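Side-chain contacts in tumor necrosis factor receptor superfamily member 16 (Rattus norvegicus, PDB 4F42), which serves as a low-affinity receptor for nerve growth factor and other neurotrophins and probably passes signals into the cell through its intracellular death domain: residues D40-E45 and V49-A54; L32-E37 and L53-A58. One frame throughout, in Å; residues are numbered along the deposited sequence.

In the fold
Both contacts pack the 48-56 helix of the death domain against chain that precedes it: interaction 1 uses the end of helix 36-41 and the turn after it, interaction 2 the end of helix 24-32 and the loop leading to helix 36-41. They share L53 and A54, and their centres lie about 8 Å apart. Aromatic side chains join them, with F42 CZ packing on S55 CB at 3.8 Å and L52 CD1 meeting Y34 CE2, also at 3.8 Å. One bound 5-mercapto-2-nitro-benzoic acid touches R50, within interaction 1. The side chain of E45 is about 8 Å from such a ligand and that of W56 about 11 Å, and neither contact is made by a ligand-touching side chain.

Interaction 1 (D40-E45 and V49-A54); sequences DSFTHE and VRALLA
F42 lays its ring flat against the backbone of L52, the main packing contact between two consecutive helical parts of the death domain: the end of helix 36-41 with the turn that follows, and helix 48-56. L52 CA stands 4.0 Å from the ring centroid and 12° off the normal, a CH-pi contact close to the middle of the face. S41 OG lies over the opposite face, out toward the rim, and is itself bonded to the backbone O of H38. With CG of F42 anti to its carbonyl carbon (chi1 -73°), the ring reaches across to the neighbouring helix.

Different ring atoms meet different partners. F42 CD1 rests on A51 CB at 3.7 Å, and F42 CE1 comes obliquely to A51 O at 3.5 Å. Across the rim, F42 CE2 meets L52 CD1 at 3.8 Å. The side chains of F42 and L52 cross at about a right angle. L52 CD1 is the branch that touches the ring, at CE2 and CD2 of F42.

A51 CB has a second neighbour, since E45 CG touches it at 3.5 Å. The E45 chain bends at chi2 (-61°), so the carboxylate turns off while the CG methylene does the packing. E45 itself is exposed, whereas L52 is buried and also touches A29, and F42 packs on W25, both of helix 24-32. R50 points elsewhere, making salt bridges to E14 and E17 and touching a bound 5-mercapto-2-nitro-benzoic acid. The D40 carbonyl takes two bonds from T43: one from its backbone N, and one from the hydroxyl OG1, which lies 2.6 Å from D40 O in the carbonyl plane.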
loop_
_atom_site.group_PDB
_atom_site.type_symbol
_atom_site.label_atom_id
_atom_site.label_comp_id
_atom_site.label_asym_id
_atom_site.label_seq_id
_atom_site.Cartn_x
_atom_site.Cartn_y
_atom_site.Cartn_z
ATOM N N ASP A 40 2.572 13.253 -4.008
ATOM C CA ASP A 40 2.034 14.001 -5.143
ATOM C C ASP A 40 2.666 13.576 -6.476
ATOM O O ASP A 40 2.004 13.619 -7.501
ATOM C CB ASP A 40 2.215 15.516 -4.953
ATOM C CG ASP A 40 1.312 16.101 -3.868
ATOM O OD1 ASP A 40 0.259 15.503 -3.542
ATOM O OD2 ASP A 40 1.667 17.183 -3.346
ATOM N N SER A 41 3.930 13.150 -6.457
ATOM C CA SER A 41 4.605 12.687 -7.667
ATOM C C SER A 41 3.949 11.449 -8.284
ATOM O O SER A 41 4.100 11.207 -9.491
ATOM C CB SER A 41 6.084 12.410 -7.400
ATOM O OG SER A 41 6.303 11.057 -7.018
ATOM N N PHE A 42 3.228 10.669 -7.472
ATOM C CA PHE A 42 2.611 9.424 -7.959
ATOM C C PHE A 42 1.265 9.685 -8.597
ATOM O O PHE A 42 0.721 8.819 -9.278
ATOM C CB PHE A 42 2.467 8.373 -6.846
ATOM C CG PHE A 42 3.766 7.733 -6.434
ATOM C CD1 PHE A 42 4.418 6.839 -7.273
ATOM C CD2 PHE A 42 4.330 8.014 -5.199
ATOM C CE1 PHE A 42 5.635 6.248 -6.896
ATOM C CE2 PHE A 42 5.533 7.422 -4.808
ATOM C CZ PHE A 42 6.187 6.543 -5.660
ATOM N N THR A 43 0.730 10.883 -8.379
ATOM C CA THR A 43 -0.559 11.255 -8.949
ATOM C C THR A 43 -0.479 11.402 -10.466
ATOM O O THR A 43 -1.501 11.426 -11.143
ATOM C CB THR A 43 -1.117 12.559 -8.340
ATOM O OG1 THR A 43 -0.312 13.676 -8.746
ATOM C CG2 THR A 43 -1.167 12.465 -6.814
ATOM N N HIS A 44 0.747 11.488 -10.979
ATOM C CA HIS A 44 1.022 11.562 -12.412
ATOM C C HIS A 44 0.908 10.212 -13.097
ATOM O O HIS A 44 0.874 10.136 -14.326
ATOM C CB HIS A 44 2.390 12.194 -12.655
ATOM C CG HIS A 44 2.434 13.629 -12.248
ATOM N ND1 HIS A 44 2.302 14.660 -13.148
ATOM C CD2 HIS A 44 2.506 14.202 -11.023
ATOM C CE1 HIS A 44 2.324 15.811 -12.499
ATOM N NE2 HIS A 44 2.443 15.560 -11.208
ATOM N N GLU A 45 0.830 9.155 -12.302
ATOM C CA GLU A 45 0.697 7.820 -12.843
ATOM C C GLU A 45 -0.765 7.521 -13.125
ATOM O O GLU A 45 -1.649 8.153 -12.549
ATOM C CB GLU A 45 1.285 6.789 -11.881
ATOM C CG GLU A 45 2.720 7.048 -11.502
ATOM C CD GLU A 45 3.669 7.024 -12.687
ATOM O OE1 GLU A 45 3.380 6.332 -13.694
ATOM O OE2 GLU A 45 4.718 7.706 -12.602
ATOM N N VAL A 49 -1.821 4.224 -6.683
ATOM C CA VAL A 49 -1.653 3.192 -5.655
ATOM C C VAL A 49 -0.655 2.124 -6.111
ATOM O O VAL A 49 0.313 1.832 -5.414
ATOM C CB VAL A 49 -2.991 2.493 -5.270
ATOM C CG1 VAL A 49 -2.844 1.825 -3.922
ATOM C CG2 VAL A 49 -4.160 3.490 -5.237
ATOM N N ARG A 50 -0.896 1.551 -7.287
ATOM C CA ARG A 50 -0.011 0.532 -7.845
ATOM C C ARG A 50 1.431 1.034 -7.996
ATOM O O ARG A 50 2.383 0.319 -7.669
ATOM C CB ARG A 50 -0.544 0.048 -9.189
ATOM C CG ARG A 50 0.352 -0.960 -9.888
ATOM C CD ARG A 50 -0.320 -1.472 -11.137
ATOM N NE ARG A 50 -1.573 -2.166 -10.837
ATOM C CZ ARG A 50 -2.412 -2.648 -11.754
ATOM N NH1 ARG A 50 -2.150 -2.512 -13.056
ATOM N NH2 ARG A 50 -3.524 -3.272 -11.362
ATOM N N ALA A 51 1.574 2.262 -8.493
ATOM C CA ALA A 51 2.883 2.908 -8.639
ATOM C C ALA A 51 3.604 3.070 -7.293
ATOM O O ALA A 51 4.802 2.823 -7.202
ATOM C CB ALA A 51 2.737 4.263 -9.350
ATOM N N LEU A 52 2.861 3.461 -6.260
ATOM C CA LEU A 52 3.411 3.655 -4.923
ATOM C C LEU A 52 3.935 2.352 -4.361
ATOM O O LEU A 52 5.071 2.277 -3.908
ATOM C CB LEU A 52 2.356 4.223 -3.972
ATOM C CG LEU A 52 2.789 4.252 -2.500
ATOM C CD1 LEU A 52 3.461 5.565 -2.170
ATOM C CD2 LEU A 52 1.594 4.014 -1.593
ATOM N N LEU A 53 3.091 1.328 -4.396
ATOM C CA LEU A 53 3.405 0.021 -3.854
ATOM C C LEU A 53 4.503 -0.713 -4.619
ATOM O O LEU A 53 5.237 -1.495 -4.027
ATOM C CB LEU A 53 2.126 -0.818 -3.769
ATOM C CG LEU A 53 1.063 -0.228 -2.821
ATOM C CD1 LEU A 53 -0.273 -0.909 -2.998
ATOM C CD2 LEU A 53 1.515 -0.270 -1.352
ATOM N N ALA A 54 4.610 -0.462 -5.925
ATOM C CA ALA A 54 5.697 -0.999 -6.749
ATOM C C ALA A 54 7.026 -0.370 -6.355
ATOM O O ALA A 54 8.055 -1.048 -6.319
ATOM C CB ALA A 54 5.425 -0.749 -8.218
#

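Interaction 2 (L32-E37 and L53-A58); sequences LGYQPE and LASWGA
L32 covers the indole of W56, and this is the close-packed half of the contact. L32 CD1 sits over one face of the five-membered ring, 3.9 Å from the centroid and only 5° off the normal, a CH-pi contact. The other methyl, L32 CD2, reaches W56 NE1 at 3.6 Å and W56 CE2 at 3.8 Å, so the two branches share the ring between them. The side chains cross at about a right angle. CG of W56 is anti to the backbone N (chi1 175°), which carries the indole off helix 48-56 to meet L32. W56 is buried, packing also on L67 of helix 64-73, while L32 touches A70 of the same helix.

Y34, by contrast, touches mainly through its OH, and its partner S55 is partly exposed. S55 OG and W56 CB lie at the edge of the Y34 ring, near its plane. Y34 OH pairs with S55 OG at 3.3 Å, a long hydrogen bond in which either group may be the donor. The same oxygen, Y34 OH, is 3.1 Å from W56 N, but the angle is too poor for a bond, and it comes within 3.4 Å of W56 CB. The Y34 ring also meets that of H38 edge-to-face. Between the two halves, G33 ends helix 24-32 in a Schellman motif, and Q35 takes the N-cap position before helix 36-41. L32 at the end of helix 24-32 and Y34 in the following loop thus both pack on helix 48-56, within the six-helix bundle of the death domain fold.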
loop_
_atom_site.group_PDB
_atom_site.type_symbol
_atom_site.label_atom_id
_atom_site.label_comp_id
_atom_site.label_asym_id
_atom_site.label_seq_id
_atom_site.Cartn_x
_atom_site.Cartn_y
_atom_site.Cartn_z
ATOM N N LEU A 32 4.142 4.965 5.514
ATOM C CA LEU A 32 5.304 4.247 4.982
ATOM C C LEU A 32 6.546 5.151 4.854
ATOM O O LEU A 32 7.643 4.682 4.523
ATOM C CB LEU A 32 4.954 3.567 3.657
ATOM C CG LEU A 32 3.863 2.487 3.670
ATOM C CD1 LEU A 32 3.523 2.096 2.249
ATOM C CD2 LEU A 32 4.300 1.267 4.460
ATOM N N GLY A 33 6.369 6.437 5.143
ATOM C CA GLY A 33 7.484 7.372 5.255
ATOM C C GLY A 33 7.737 8.272 4.053
ATOM O O GLY A 33 8.810 8.861 3.948
ATOM N N TYR A 34 6.757 8.377 3.156
ATOM C CA TYR A 34 6.841 9.229 1.976
ATOM C C TYR A 34 6.408 10.657 2.290
ATOM O O TYR A 34 5.361 10.868 2.891
ATOM C CB TYR A 34 5.937 8.678 0.872
ATOM C CG TYR A 34 6.427 7.418 0.216
ATOM C CD1 TYR A 34 7.246 7.478 -0.904
ATOM C CD2 TYR A 34 6.060 6.159 0.704
ATOM C CE1 TYR A 34 7.702 6.326 -1.524
ATOM C CE2 TYR A 34 6.520 4.986 0.093
ATOM C CZ TYR A 34 7.334 5.087 -1.023
ATOM O OH TYR A 34 7.803 3.966 -1.644
ATOM N N GLN A 35 7.195 11.640 1.858
ATOM C CA GLN A 35 6.834 13.048 2.043
ATOM C C GLN A 35 5.680 13.455 1.106
ATOM O O GLN A 35 5.433 12.774 0.102
ATOM C CB GLN A 35 8.054 13.958 1.856
ATOM C CG GLN A 35 9.172 13.760 2.879
ATOM C CD GLN A 35 8.712 13.945 4.313
ATOM O OE1 GLN A 35 8.834 13.037 5.137
ATOM N NE2 GLN A 35 8.171 15.117 4.616
ATOM N N PRO A 36 4.964 14.556 1.436
ATOM C CA PRO A 36 3.789 14.974 0.648
ATOM C C PRO A 36 4.043 15.145 -0.851
ATOM O O PRO A 36 3.222 14.712 -1.661
ATOM C CB PRO A 36 3.402 16.322 1.276
ATOM C CG PRO A 36 3.899 16.211 2.706
ATOM C CD PRO A 36 5.211 15.472 2.573
ATOM N N GLU A 37 5.168 15.766 -1.206
ATOM C CA GLU A 37 5.503 16.043 -2.610
ATOM C C GLU A 37 5.913 14.782 -3.356
ATOM O O GLU A 37 5.649 14.659 -4.556
ATOM C CB GLU A 37 6.605 17.092 -2.713
ATOM C CG GLU A 37 6.224 18.452 -2.131
ATOM C CD GLU A 37 6.351 18.528 -0.607
ATOM O OE1 GLU A 37 6.977 17.625 0.003
ATOM O OE2 GLU A 37 5.825 19.502 -0.023
ATOM N N LEU A 53 3.091 1.328 -4.396
ATOM C CA LEU A 53 3.405 0.021 -3.854
ATOM C C LEU A 53 4.503 -0.713 -4.619
ATOM O O LEU A 53 5.237 -1.495 -4.027
ATOM C CB LEU A 53 2.126 -0.818 -3.769
ATOM C CG LEU A 53 1.063 -0.228 -2.821
ATOM C CD1 LEU A 53 -0.273 -0.909 -2.998
ATOM C CD2 LEU A 53 1.515 -0.270 -1.352
ATOM N N ALA A 54 4.610 -0.462 -5.925
ATOM C CA ALA A 54 5.697 -0.999 -6.749
ATOM C C ALA A 54 7.026 -0.370 -6.355
ATOM O O ALA A 54 8.055 -1.048 -6.319
ATOM C CB ALA A 54 5.425 -0.749 -8.218
ATOM N N SER A 55 6.993 0.931 -6.079
ATOM C CA SER A 55 8.155 1.665 -5.597
ATOM C C SER A 55 8.528 1.181 -4.192
ATOM O O SER A 55 9.647 0.705 -3.979
ATOM C CB SER A 55 7.873 3.172 -5.610
ATOM O OG SER A 55 8.770 3.882 -4.771
ATOM N N TRP A 56 7.587 1.295 -3.249
ATOM C CA TRP A 56 7.762 0.798 -1.876
ATOM C C TRP A 56 8.232 -0.663 -1.862
ATOM O O TRP A 56 9.213 -1.004 -1.198
ATOM C CB TRP A 56 6.453 0.951 -1.078
ATOM C CG TRP A 56 6.504 0.350 0.299
ATOM C CD1 TRP A 56 7.162 0.856 1.394
ATOM C CD2 TRP A 56 5.886 -0.868 0.731
ATOM N NE1 TRP A 56 6.988 0.029 2.473
ATOM C CE2 TRP A 56 6.212 -1.038 2.096
ATOM C CE3 TRP A 56 5.088 -1.829 0.102
ATOM C CZ2 TRP A 56 5.760 -2.138 2.842
ATOM C CZ3 TRP A 56 4.644 -2.921 0.839
ATOM C CH2 TRP A 56 4.976 -3.067 2.194
ATOM N N GLY A 57 7.532 -1.499 -2.628
ATOM C CA GLY A 57 7.784 -2.936 -2.713
ATOM C C GLY A 57 9.169 -3.332 -3.182
ATOM O O GLY A 57 9.558 -4.502 -3.063
ATOM N N ALA A 58 9.912 -2.359 -3.710
ATOM C CA ALA A 58 11.285 -2.589 -4.170
ATOM C C ALA A 58 12.242 -2.963 -3.031
ATOM O O ALA A 58 13.167 -3.759 -3.240
ATOM C CB ALA A 58 11.813 -1.380 -4.940
#